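Local coordinates for protein sugar phosphate isomerase/epimerase (PDB 3OBE) that probably acts as an isomerase or epimerase on sugar or sugar phosphate substrates, and has a TIM-barrel fold, at residues Trp249-Phe263 and Gly290-Val304. Numbering follows the deposited sequence. Where two conformers were deposited one is given.
Sequences WIIGDSGMMNFPNIF and GVEKSAAYLQAAPFV
The ring of Phe-303 is sandwiched: Pro-260 CG sits over one face, 3.7 Å from the ring centroid, and Ala-301 CB lies over the opposite face, while Tyr-297 CZ and Phe-263 CD2 come to its edge. With CG held between the backbone N and the carbonyl carbon (chi1 48°), Phe-303 leans onto the first turn of the helix that starts at Phe-259. Val-304 CG2 stands almost on the normal of the Phe-263 ring, 3.7 Å from its centroid, as a CH-pi contact; Leu-298 CD2 closes in obliquely, and Phe-259 O lies in plane at the edge. Tyr-297 turns one face to the backbone of the 250-253 type II turn: Ile-251 O lies 3.4 Å from Tyr-297 CG, and Gly-252 CA makes a CH-pi contact near the phenol end. The tyrosine OH reaches Phe-259 CB at 3.6 Å, and Ile-251 CG2 lies over one face of the Phe-259 ring. Toward the N-terminal end of the helix, Gly-290 CA packs over the six-membered ring of Trp-249, a close approach possible because glycine has no side chain there; Trp-249 NE1 is hydrogen-bonded to Gln-287.

One polar link crosses the apolar surface. Ile-251 N donates to Ser-294 OG (3.0 Å, nearly straight at 173°), and that hydroxyl donates to Gly-290 O at 2.7 Å; these two bonds fix its rotation. Gly-290 O also accepts from Ser-294 N, on the opposite face of its plane. Ile-250 CD1 meets the aliphatic part of Lys-293, whose ammonium pairs with Glu-289.

On the barrel side, Ile-251 and Leu-298 both touch Val-276 of strand 273-276, and Phe-263 rests on Ile-245 of strand 240-245. The contact thus joins the loop after strand 240-245 and the start of helix 259-269 to helix 287-300 and the C-terminal tail, neighbouring outer elements of a TIM barrel.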
# COMPACT_ATOMS: atom_id res chain seq x y z
N TRP A 249 -8.74 14.30 -2.60
CA TRP A 249 -8.65 13.87 -4.01
C TRP A 249 -7.23 14.16 -4.48
O TRP A 249 -6.29 13.40 -4.20
CB TRP A 249 -9.77 14.49 -4.85
CG TRP A 249 -9.98 13.68 -6.14
CD1 TRP A 249 -10.33 12.35 -6.22
CD2 TRP A 249 -9.86 14.15 -7.48
NE1 TRP A 249 -10.41 11.96 -7.53
CE2 TRP A 249 -10.13 13.04 -8.33
CE3 TRP A 249 -9.57 15.40 -8.07
CZ2 TRP A 249 -10.09 13.15 -9.72
CZ3 TRP A 249 -9.55 15.50 -9.44
CH2 TRP A 249 -9.79 14.38 -10.25
N ILE A 250 -7.01 15.28 -5.13
CA ILE A 250 -5.66 15.62 -5.59
C ILE A 250 -4.73 15.82 -4.41
O ILE A 250 -5.05 16.53 -3.46
CB ILE A 250 -5.63 16.84 -6.47
CG1 ILE A 250 -6.24 16.54 -7.83
CG2 ILE A 250 -4.17 17.34 -6.74
CD1 ILE A 250 -6.71 17.83 -8.57
N ILE A 251 -3.58 15.17 -4.46
CA ILE A 251 -2.62 15.29 -3.38
C ILE A 251 -2.19 16.74 -3.19
O ILE A 251 -1.74 17.42 -4.14
CB ILE A 251 -1.39 14.38 -3.58
CG1 ILE A 251 -1.80 12.93 -3.81
CG2 ILE A 251 -0.36 14.56 -2.46
CD1 ILE A 251 -2.62 12.25 -2.67
N GLY A 252 -2.36 17.21 -1.94
CA GLY A 252 -1.98 18.57 -1.56
C GLY A 252 -2.97 19.69 -1.87
O GLY A 252 -2.63 20.88 -1.76
N ASP A 253 -4.20 19.32 -2.24
CA ASP A 253 -5.23 20.26 -2.71
C ASP A 253 -6.28 20.61 -1.62
O ASP A 253 -7.11 21.49 -1.84
CB ASP A 253 -5.88 19.68 -3.98
CG ASP A 253 -6.70 20.69 -4.78
OD1 ASP A 253 -6.31 21.87 -4.85
OD2 ASP A 253 -7.71 20.30 -5.42
N SER A 254 -6.19 20.02 -0.43
CA SER A 254 -7.24 20.17 0.60
C SER A 254 -6.69 20.96 1.80
O SER A 254 -5.53 21.37 1.79
CB SER A 254 -7.80 18.85 1.05
OG SER A 254 -7.01 18.20 2.03
N GLY A 255 -7.55 21.22 2.78
CA GLY A 255 -7.14 21.76 4.06
C GLY A 255 -6.60 20.75 5.05
O GLY A 255 -6.23 21.14 6.15
N MSE A 256 -6.52 19.44 4.75
CA MSE A 256 -6.40 18.40 5.84
C MSE A 256 -5.05 17.79 6.38
O MSE A 256 -4.96 17.54 7.58
CB MSE A 256 -7.36 17.23 5.54
CG MSE A 256 -8.75 17.68 5.13
SE MSE A 256 -9.86 16.11 4.71
CE MSE A 256 -9.28 15.23 6.27
N MSE A 257 -4.03 17.50 5.56
CA MSE A 257 -2.74 16.81 5.46
C MSE A 257 -1.60 17.83 5.43
O MSE A 257 -1.66 18.84 4.72
CB MSE A 257 -2.70 15.91 4.19
CG MSE A 257 -3.94 15.07 3.94
SE MSE A 257 -4.25 13.93 5.44
CE MSE A 257 -2.55 13.00 5.60
N ASN A 258 -0.56 17.53 6.22
CA ASN A 258 0.68 18.30 6.22
C ASN A 258 1.76 17.45 5.56
O ASN A 258 2.53 16.75 6.23
CB ASN A 258 1.05 18.68 7.64
CG ASN A 258 2.14 19.78 7.66
OD1 ASN A 258 3.03 19.75 6.80
ND2 ASN A 258 2.09 20.65 8.62
N PHE A 259 1.77 17.45 4.24
CA PHE A 259 2.72 16.65 3.48
C PHE A 259 4.16 17.08 3.73
O PHE A 259 5.02 16.22 3.81
CB PHE A 259 2.33 16.59 2.00
CG PHE A 259 1.12 15.72 1.76
CD1 PHE A 259 1.19 14.37 2.09
CD2 PHE A 259 -0.06 16.24 1.31
CE1 PHE A 259 0.10 13.53 1.95
CE2 PHE A 259 -1.17 15.38 1.17
CZ PHE A 259 -1.05 14.05 1.46
N PRO A 260 4.42 18.39 3.95
CA PRO A 260 5.82 18.73 4.26
C PRO A 260 6.31 17.99 5.50
O PRO A 260 7.39 17.43 5.49
CB PRO A 260 5.77 20.23 4.45
CG PRO A 260 4.75 20.68 3.48
CD PRO A 260 3.66 19.61 3.61
N ASN A 261 5.48 17.90 6.54
CA ASN A 261 5.89 17.16 7.74
C ASN A 261 5.91 15.66 7.60
O ASN A 261 6.76 15.01 8.19
CB ASN A 261 5.04 17.53 8.93
CG ASN A 261 5.37 18.90 9.48
OD1 ASN A 261 6.42 19.54 9.18
ND2 ASN A 261 4.47 19.39 10.31
N ILE A 262 4.94 15.11 6.86
CA ILE A 262 4.88 13.67 6.59
C ILE A 262 6.12 13.21 5.84
O ILE A 262 6.78 12.24 6.25
CB ILE A 262 3.59 13.30 5.85
CG1 ILE A 262 2.40 13.44 6.81
CG2 ILE A 262 3.66 11.91 5.22
CD1 ILE A 262 1.05 13.47 6.13
N PHE A 263 6.48 13.95 4.80
CA PHE A 263 7.68 13.61 4.03
C PHE A 263 8.97 13.83 4.81
O PHE A 263 9.83 12.98 4.78
CB PHE A 263 7.68 14.36 2.70
CG PHE A 263 6.89 13.66 1.65
CD1 PHE A 263 7.40 12.59 0.94
CD2 PHE A 263 5.59 14.06 1.39
CE1 PHE A 263 6.62 11.95 0.02
CE2 PHE A 263 4.86 13.44 0.48
CZ PHE A 263 5.35 12.38 -0.21
N GLY A 290 -6.77 13.63 -11.75
CA GLY A 290 -6.38 13.71 -10.32
C GLY A 290 -5.03 13.09 -10.07
O GLY A 290 -4.20 13.65 -9.35
N VAL A 291 -4.75 12.02 -10.81
CA VAL A 291 -3.47 11.32 -10.70
C VAL A 291 -2.34 12.17 -11.30
O VAL A 291 -1.27 12.28 -10.73
CB VAL A 291 -3.60 9.92 -11.37
CG1 VAL A 291 -2.27 9.38 -11.72
CG2 VAL A 291 -4.44 8.99 -10.42
N GLU A 292 -2.61 12.82 -12.42
CA GLU A 292 -1.62 13.70 -13.06
C GLU A 292 -1.32 14.95 -12.21
O GLU A 292 -0.16 15.31 -12.05
CB GLU A 292 -2.13 14.08 -14.43
CG GLU A 292 -2.01 12.93 -15.39
CD GLU A 292 -2.50 13.24 -16.77
OE1 GLU A 292 -3.51 13.99 -16.92
OE2 GLU A 292 -1.86 12.75 -17.73
N LYS A 293 -2.36 15.58 -11.69
CA LYS A 293 -2.23 16.76 -10.85
C LYS A 293 -1.54 16.44 -9.52
O LYS A 293 -0.76 17.25 -9.01
CB LYS A 293 -3.57 17.45 -10.64
CG LYS A 293 -3.94 18.24 -11.92
CD LYS A 293 -5.19 19.01 -11.82
CE LYS A 293 -5.21 19.99 -13.02
NZ LYS A 293 -6.50 20.20 -13.54
N SER A 294 -1.78 15.25 -8.99
CA SER A 294 -1.09 14.74 -7.79
C SER A 294 0.39 14.61 -8.06
O SER A 294 1.25 15.09 -7.28
CB SER A 294 -1.69 13.42 -7.30
OG SER A 294 -3.05 13.61 -6.94
N ALA A 295 0.70 14.04 -9.22
CA ALA A 295 2.10 13.88 -9.64
C ALA A 295 2.74 15.25 -9.74
O ALA A 295 3.87 15.41 -9.30
CB ALA A 295 2.22 13.10 -10.98
N ALA A 296 2.03 16.23 -10.34
CA ALA A 296 2.59 17.57 -10.54
C ALA A 296 2.97 18.22 -9.18
O ALA A 296 4.04 18.87 -9.05
CB ALA A 296 1.61 18.47 -11.38
N TYR A 297 2.15 18.01 -8.17
CA TYR A 297 2.43 18.53 -6.82
C TYR A 297 3.68 17.90 -6.23
O TYR A 297 4.56 18.59 -5.69
CB TYR A 297 1.23 18.24 -5.92
CG TYR A 297 1.42 18.56 -4.45
CD1 TYR A 297 1.32 19.85 -3.96
CD2 TYR A 297 1.69 17.53 -3.56
CE1 TYR A 297 1.48 20.10 -2.63
CE2 TYR A 297 1.81 17.77 -2.23
CZ TYR A 297 1.72 19.05 -1.77
OH TYR A 297 1.85 19.27 -0.40
N LEU A 298 3.77 16.59 -6.34
CA LEU A 298 4.86 15.87 -5.68
C LEU A 298 6.17 16.14 -6.41
O LEU A 298 7.23 16.26 -5.79
CB LEU A 298 4.56 14.39 -5.66
CG LEU A 298 3.40 13.97 -4.74
CD1 LEU A 298 3.10 12.48 -4.93
CD2 LEU A 298 3.68 14.32 -3.23
N GLN A 299 6.09 16.24 -7.74
CA GLN A 299 7.27 16.48 -8.52
C GLN A 299 7.80 17.89 -8.23
O GLN A 299 9.02 18.07 -8.19
CB GLN A 299 6.99 16.33 -10.00
CG GLN A 299 6.63 14.90 -10.38
CD GLN A 299 7.83 14.03 -10.69
OE1 GLN A 299 8.10 13.02 -10.01
NE2 GLN A 299 8.52 14.39 -11.73
N ALA A 300 6.92 18.88 -8.05
CA ALA A 300 7.36 20.27 -7.80
C ALA A 300 7.69 20.53 -6.32
O ALA A 300 8.33 21.52 -6.01
CB ALA A 300 6.28 21.25 -8.26
N ALA A 301 7.23 19.66 -5.43
CA ALA A 301 7.36 19.91 -3.98
C ALA A 301 8.84 19.78 -3.59
O ALA A 301 9.42 18.74 -3.79
CB ALA A 301 6.54 18.91 -3.24
N PRO A 302 9.42 20.81 -2.99
CA PRO A 302 10.81 20.64 -2.62
C PRO A 302 11.05 19.69 -1.44
O PRO A 302 12.19 19.22 -1.28
CB PRO A 302 11.28 22.05 -2.28
CG PRO A 302 10.05 22.79 -2.00
CD PRO A 302 8.94 22.18 -2.78
N PHE A 303 10.02 19.40 -0.64
CA PHE A 303 10.15 18.46 0.46
C PHE A 303 10.01 17.00 0.05
O PHE A 303 10.17 16.09 0.90
CB PHE A 303 9.09 18.79 1.56
CG PHE A 303 7.71 19.00 1.01
CD1 PHE A 303 6.83 17.94 0.86
CD2 PHE A 303 7.29 20.28 0.69
CE1 PHE A 303 5.55 18.16 0.36
CE2 PHE A 303 6.02 20.50 0.15
CZ PHE A 303 5.17 19.44 0.00
N VAL A 304 9.68 16.76 -1.22
CA VAL A 304 9.61 15.41 -1.78
C VAL A 304 10.90 15.20 -2.54
O VAL A 304 11.29 16.04 -3.35
CB VAL A 304 8.41 15.22 -2.69
CG1 VAL A 304 8.41 13.80 -3.34
CG2 VAL A 304 7.07 15.49 -1.91